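Local coordinates for spindle assembly abnormal protein 6 (Caenorhabditis elegans, PDB 4GFC) that forms the central scaffold of the centriole, its dimers joining through globular head domains to impart ninefold symmetry, at residues L79-F92 with P127-H139. The protein carries 1 engineered substitution. Numbering follows the deposited sequence.
Sequences LARDHDLTVDFDAF and PGSKGKIFSIKLH. Engineered in segment 127-139: G128 (natural residue Ile). With EDO (1,2-ethanediol), chain M; EDO (1,2-ethanediol), chain E.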
loop_
_atom_site.group_PDB
_atom_site.type_symbol
_atom_site.label_atom_id
_atom_site.label_comp_id
_atom_site.label_asym_id
_atom_site.label_seq_id
_atom_site.Cartn_x
_atom_site.Cartn_y
_atom_site.Cartn_z
ATOM N N LEU A 79 -11.737 -16.037 -23.684
ATOM C CA LEU A 79 -12.601 -14.919 -23.291
ATOM C C LEU A 79 -13.536 -14.560 -24.439
ATOM O O LEU A 79 -14.746 -14.395 -24.223
ATOM C CB LEU A 79 -11.719 -13.723 -22.854
ATOM C CG LEU A 79 -12.241 -12.270 -22.793
ATOM C CD1 LEU A 79 -13.343 -12.113 -21.800
ATOM C CD2 LEU A 79 -11.191 -11.407 -22.232
ATOM N N ALA A 80 -12.985 -14.484 -25.663
ATOM C CA ALA A 80 -13.755 -14.190 -26.858
ATOM C C ALA A 80 -14.763 -15.302 -27.092
ATOM O O ALA A 80 -15.922 -14.976 -27.282
ATOM C CB ALA A 80 -12.836 -14.012 -28.062
ATOM N N ARG A 81 -14.367 -16.598 -26.984
ATOM C CA ARG A 81 -15.299 -17.728 -27.155
ATOM C C ARG A 81 -16.476 -17.632 -26.170
ATOM O O ARG A 81 -17.637 -17.747 -26.588
ATOM C CB ARG A 81 -14.592 -19.082 -26.984
ATOM C CG ARG A 81 -14.122 -19.713 -28.292
ATOM C CD ARG A 81 -13.635 -21.154 -28.115
ATOM N NE ARG A 81 -12.476 -21.278 -27.214
ATOM C CZ ARG A 81 -11.204 -21.119 -27.580
ATOM N NH1 ARG A 81 -10.898 -20.815 -28.837
ATOM N NH2 ARG A 81 -10.231 -21.249 -26.688
ATOM N N ASP A 82 -16.150 -17.380 -24.874
ATOM C CA ASP A 82 -17.069 -17.238 -23.750
ATOM C C ASP A 82 -18.088 -16.117 -23.950
ATOM O O ASP A 82 -19.273 -16.320 -23.665
ATOM C CB ASP A 82 -16.288 -16.963 -22.451
ATOM C CG ASP A 82 -15.599 -18.155 -21.789
ATOM O OD1 ASP A 82 -15.549 -19.248 -22.414
ATOM O OD2 ASP A 82 -15.090 -17.992 -20.654
ATOM N N HIS A 83 -17.625 -14.936 -24.425
ATOM C CA HIS A 83 -18.456 -13.749 -24.596
ATOM C C HIS A 83 -18.801 -13.495 -26.047
ATOM O O HIS A 83 -19.324 -12.436 -26.375
ATOM C CB HIS A 83 -17.786 -12.538 -23.934
ATOM C CG HIS A 83 -17.719 -12.712 -22.447
ATOM N ND1 HIS A 83 -16.586 -13.216 -21.834
ATOM C CD2 HIS A 83 -18.696 -12.584 -21.516
ATOM C CE1 HIS A 83 -16.879 -13.280 -20.546
ATOM N NE2 HIS A 83 -18.134 -12.907 -20.309
ATOM N N ASP A 84 -18.597 -14.501 -26.893
ATOM C CA ASP A 84 -18.939 -14.493 -28.314
ATOM C C ASP A 84 -18.464 -13.198 -29.016
ATOM O O ASP A 84 -19.260 -12.471 -29.634
ATOM C CB ASP A 84 -20.453 -14.749 -28.518
ATOM C CG ASP A 84 -20.879 -16.148 -28.080
ATOM O OD1 ASP A 84 -20.788 -17.088 -28.912
ATOM O OD2 ASP A 84 -21.272 -16.310 -26.894
ATOM N N LEU A 85 -17.150 -12.930 -28.913
ATOM C CA LEU A 85 -16.502 -11.787 -29.548
ATOM C C LEU A 85 -15.836 -12.269 -30.833
ATOM O O LEU A 85 -14.962 -13.127 -30.766
ATOM C CB LEU A 85 -15.470 -11.119 -28.608
ATOM C CG LEU A 85 -15.957 -10.510 -27.312
ATOM C CD1 LEU A 85 -14.790 -10.175 -26.434
ATOM C CD2 LEU A 85 -16.740 -9.247 -27.538
ATOM N N THR A 86 -16.259 -11.760 -31.989
ATOM C CA THR A 86 -15.680 -12.157 -33.271
ATOM C C THR A 86 -14.391 -11.357 -33.530
ATOM O O THR A 86 -13.538 -11.783 -34.318
ATOM C CB THR A 86 -16.703 -11.978 -34.401
ATOM O OG1 THR A 86 -17.186 -10.635 -34.398
ATOM C CG2 THR A 86 -17.870 -12.953 -34.300
ATOM N N VAL A 87 -14.258 -10.201 -32.841
ATOM C CA VAL A 87 -13.149 -9.234 -32.856
ATOM C C VAL A 87 -11.824 -9.923 -32.371
ATOM O O VAL A 87 -11.850 -10.672 -31.381
ATOM C CB VAL A 87 -13.581 -8.037 -31.956
ATOM C CG1 VAL A 87 -12.409 -7.162 -31.558
ATOM C CG2 VAL A 87 -14.648 -7.200 -32.632
ATOM N N ASP A 88 -10.678 -9.661 -33.073
ATOM C CA ASP A 88 -9.376 -10.272 -32.737
ATOM C C ASP A 88 -8.693 -9.591 -31.544
ATOM O O ASP A 88 -9.216 -8.620 -31.005
ATOM C CB ASP A 88 -8.428 -10.345 -33.953
ATOM C CG ASP A 88 -7.819 -9.057 -34.465
ATOM O OD1 ASP A 88 -7.974 -8.008 -33.791
ATOM O OD2 ASP A 88 -7.169 -9.098 -35.538
ATOM N N PHE A 89 -7.544 -10.114 -31.117
ATOM C CA PHE A 89 -6.829 -9.576 -29.959
ATOM C C PHE A 89 -6.361 -8.115 -30.148
ATOM O O PHE A 89 -6.442 -7.347 -29.193
ATOM C CB PHE A 89 -5.621 -10.462 -29.617
ATOM C CG PHE A 89 -5.024 -10.238 -28.246
ATOM C CD1 PHE A 89 -5.840 -9.959 -27.148
ATOM C CD2 PHE A 89 -3.651 -10.338 -28.045
ATOM C CE1 PHE A 89 -5.290 -9.779 -25.876
ATOM C CE2 PHE A 89 -3.096 -10.134 -26.781
ATOM C CZ PHE A 89 -3.916 -9.878 -25.699
ATOM N N ASP A 90 -5.878 -7.733 -31.354
ATOM C CA ASP A 90 -5.392 -6.371 -31.596
ATOM C C ASP A 90 -6.488 -5.302 -31.511
ATOM O O ASP A 90 -6.202 -4.191 -31.061
ATOM C CB ASP A 90 -4.682 -6.262 -32.939
ATOM C CG ASP A 90 -3.505 -5.279 -32.909
ATOM O OD1 ASP A 90 -2.544 -5.507 -32.116
ATOM O OD2 ASP A 90 -3.522 -4.298 -33.703
ATOM N N ALA A 91 -7.735 -5.661 -31.894
ATOM C CA ALA A 91 -8.914 -4.817 -31.972
ATOM C C ALA A 91 -9.730 -4.807 -30.704
ATOM O O ALA A 91 -10.493 -3.873 -30.466
ATOM C CB ALA A 91 -9.780 -5.317 -33.084
ATOM N N PHE A 92 -9.613 -5.855 -29.900
ATOM C CA PHE A 92 -10.371 -5.985 -28.665
ATOM C C PHE A 92 -10.224 -4.746 -27.779
ATOM O O PHE A 92 -11.267 -4.213 -27.391
ATOM C CB PHE A 92 -9.970 -7.253 -27.917
ATOM C CG PHE A 92 -10.526 -7.388 -26.517
ATOM C CD1 PHE A 92 -11.888 -7.548 -26.306
ATOM C CD2 PHE A 92 -9.679 -7.452 -25.420
ATOM C CE1 PHE A 92 -12.394 -7.718 -25.016
ATOM C CE2 PHE A 92 -10.186 -7.629 -24.133
ATOM C CZ PHE A 92 -11.539 -7.759 -23.937
ATOM N N PRO A 127 -29.763 0.417 -27.161
ATOM C CA PRO A 127 -30.694 -0.613 -27.647
ATOM C C PRO A 127 -30.169 -1.277 -28.899
ATOM O O PRO A 127 -29.639 -0.592 -29.767
ATOM C CB PRO A 127 -31.972 0.173 -27.921
ATOM C CG PRO A 127 -31.773 1.529 -27.274
ATOM C CD PRO A 127 -30.327 1.774 -27.346
ATOM N N GLY A 128 -30.267 -2.592 -28.951
ATOM C CA GLY A 128 -29.802 -3.380 -30.084
ATOM C C GLY A 128 -28.519 -4.136 -29.804
ATOM O O GLY A 128 -28.159 -5.054 -30.552
ATOM N N SER A 129 -27.826 -3.742 -28.719
ATOM C CA SER A 129 -26.587 -4.347 -28.278
ATOM C C SER A 129 -26.818 -5.739 -27.733
ATOM O O SER A 129 -27.937 -6.054 -27.359
ATOM C CB SER A 129 -25.972 -3.491 -27.186
ATOM O OG SER A 129 -24.768 -4.090 -26.732
ATOM N N LYS A 130 -25.750 -6.553 -27.607
ATOM C CA LYS A 130 -25.804 -7.885 -26.992
ATOM C C LYS A 130 -25.913 -7.730 -25.470
ATOM O O LYS A 130 -26.215 -8.713 -24.776
ATOM C CB LYS A 130 -24.565 -8.714 -27.363
ATOM C CG LYS A 130 -23.237 -8.112 -26.840
ATOM C CD LYS A 130 -22.013 -8.865 -27.283
ATOM C CE LYS A 130 -21.882 -10.200 -26.599
ATOM N NZ LYS A 130 -20.552 -10.333 -25.992
ATOM N N GLY A 131 -25.675 -6.507 -24.982
ATOM C CA GLY A 131 -25.720 -6.146 -23.578
ATOM C C GLY A 131 -24.363 -6.315 -22.937
ATOM O O GLY A 131 -23.571 -5.384 -22.968
ATOM N N LYS A 132 -24.088 -7.495 -22.325
ATOM C CA LYS A 132 -22.795 -7.806 -21.708
ATOM C C LYS A 132 -21.806 -7.914 -22.815
ATOM O O LYS A 132 -21.954 -8.769 -23.693
ATOM C CB LYS A 132 -22.858 -9.123 -20.923
ATOM C CG LYS A 132 -21.626 -9.411 -20.073
ATOM C CD LYS A 132 -21.718 -10.775 -19.434
ATOM C CE LYS A 132 -20.979 -10.863 -18.129
ATOM N NZ LYS A 132 -20.955 -12.249 -17.578
ATOM N N ILE A 133 -20.844 -7.014 -22.845
ATOM C CA ILE A 133 -19.877 -7.041 -23.922
ATOM C C ILE A 133 -18.896 -8.132 -23.604
ATOM O O ILE A 133 -18.583 -8.944 -24.470
ATOM C CB ILE A 133 -19.248 -5.662 -24.104
ATOM C CG1 ILE A 133 -20.287 -4.587 -24.564
ATOM C CG2 ILE A 133 -18.022 -5.727 -25.005
ATOM C CD1 ILE A 133 -21.359 -4.952 -25.603
ATOM N N PHE A 134 -18.459 -8.180 -22.343
ATOM C CA PHE A 134 -17.532 -9.154 -21.794
ATOM C C PHE A 134 -17.431 -8.925 -20.312
ATOM O O PHE A 134 -17.911 -7.925 -19.771
ATOM C CB PHE A 134 -16.131 -9.080 -22.462
ATOM C CG PHE A 134 -15.222 -8.031 -21.860
ATOM C CD1 PHE A 134 -15.446 -6.676 -22.087
ATOM C CD2 PHE A 134 -14.144 -8.396 -21.062
ATOM C CE1 PHE A 134 -14.656 -5.711 -21.462
ATOM C CE2 PHE A 134 -13.331 -7.423 -20.476
ATOM C CZ PHE A 134 -13.616 -6.095 -20.650
ATOM N N SER A 135 -16.788 -9.882 -19.673
ATOM C CA SER A 135 -16.408 -9.940 -18.287
ATOM C C SER A 135 -15.036 -10.592 -18.220
ATOM O O SER A 135 -14.794 -11.580 -18.904
ATOM C CB SER A 135 -17.427 -10.737 -17.505
ATOM O OG SER A 135 -17.015 -10.817 -16.156
ATOM N N ILE A 136 -14.133 -10.040 -17.434
ATOM C CA ILE A 136 -12.792 -10.559 -17.220
ATOM C C ILE A 136 -12.620 -10.800 -15.700
ATOM O O ILE A 136 -13.065 -9.978 -14.903
ATOM C CB ILE A 136 -11.734 -9.582 -17.828
ATOM C CG1 ILE A 136 -10.317 -10.200 -17.782
ATOM C CG2 ILE A 136 -11.782 -8.173 -17.223
ATOM C CD1 ILE A 136 -9.236 -9.475 -18.461
ATOM N N LYS A 137 -12.014 -11.933 -15.294
ATOM C CA LYS A 137 -11.752 -12.217 -13.879
ATOM C C LYS A 137 -10.399 -11.606 -13.514
ATOM O O LYS A 137 -9.395 -12.031 -14.062
ATOM C CB LYS A 137 -11.795 -13.727 -13.570
ATOM C CG LYS A 137 -11.783 -14.060 -12.069
ATOM C CD LYS A 137 -11.765 -15.564 -11.812
ATOM C CE LYS A 137 -11.957 -15.928 -10.361
ATOM N NZ LYS A 137 -11.923 -17.412 -10.117
ATOM N N LEU A 138 -10.399 -10.580 -12.624
ATOM C CA LEU A 138 -9.229 -9.864 -12.112
ATOM C C LEU A 138 -8.765 -10.459 -10.783
ATOM O O LEU A 138 -9.598 -10.868 -9.970
ATOM C CB LEU A 138 -9.531 -8.368 -11.913
ATOM C CG LEU A 138 -10.135 -7.523 -13.071
ATOM C CD1 LEU A 138 -10.354 -6.126 -12.629
ATOM C CD2 LEU A 138 -9.277 -7.535 -14.315
ATOM N N HIS A 139 -7.447 -10.493 -10.530
ATOM C CA HIS A 139 -6.941 -11.040 -9.261
ATOM C C HIS A 139 -6.409 -9.924 -8.360
ATOM O O HIS A 139 -5.931 -8.912 -8.880
ATOM C CB HIS A 139 -5.860 -12.097 -9.515
ATOM C CG HIS A 139 -4.673 -11.610 -10.298
ATOM N ND1 HIS A 139 -4.548 -11.857 -11.656
ATOM C CD2 HIS A 139 -3.580 -10.923 -9.884
ATOM C CE1 HIS A 139 -3.403 -11.294 -12.023
ATOM N NE2 HIS A 139 -2.790 -10.714 -10.996
HETATM C C1 EDO M . -24.057 -12.030 -22.936
HETATM O O1 EDO M . -25.097 -11.665 -23.836
HETATM C C2 EDO M . -22.812 -12.550 -23.701
HETATM O O2 EDO M . -21.705 -12.647 -22.809
HETATM C C1 EDO E . -3.905 -5.397 -28.187
HETATM O O1 EDO E . -3.016 -6.084 -27.330
HETATM C C2 EDO E . -3.352 -3.947 -28.528
HETATM O O2 EDO E . -4.054 -3.279 -29.619
#
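H83, near the C-terminal end of helix 73-83, lays one face of its imidazole over the backbone of strand 132-139. The evidence is a CH-pi contact: F134 CA sits 3.8 Å from the ring centroid, 22° off the normal, with S135 N over the same face. CG of H83 lies anti to its own carbonyl carbon (chi1 -66°), which lets ND1 turn back along the helix and donate to L79 O at 3.2 Å; the backbone N of H83 reaches that oxygen from the opposite face of the carbonyl plane. With an alanine here, the ring face over F134 CA would be gone and L79 O would probably be left with the backbone bond alone. K132 NZ stands at the ring's edge, near its plane and 4.0 Å from H83 NE2. Just before D84, where a Schellman motif closes the helix, H83 O is modelled only 2.5 Å from K130 NZ, a doubtful length at this resolution; the same ammonium, on a chain bent at chi3 and chi4, donates to I133 O at 2.9 Å, from above the carbonyl plane. Beyond the backbone contact, F134 offers a ring face to the edge of F92 in a T-shaped stack, centroids 5.2 Å apart and planes at 82°, while L79 CD1 meets the F134 ring edge at CD2 (3.9 Å). L85 CD2 packs on I133 O at 3.6 Å. In the SAS-6 head domain, this contact seats helix 73-83 against strand 132-140, which runs antiparallel to strands 62-71 and 117-124; L71 touches L79, I96 of helix 92-101 packs on F134, and S135 OG and S119 OG share a hydrogen bond.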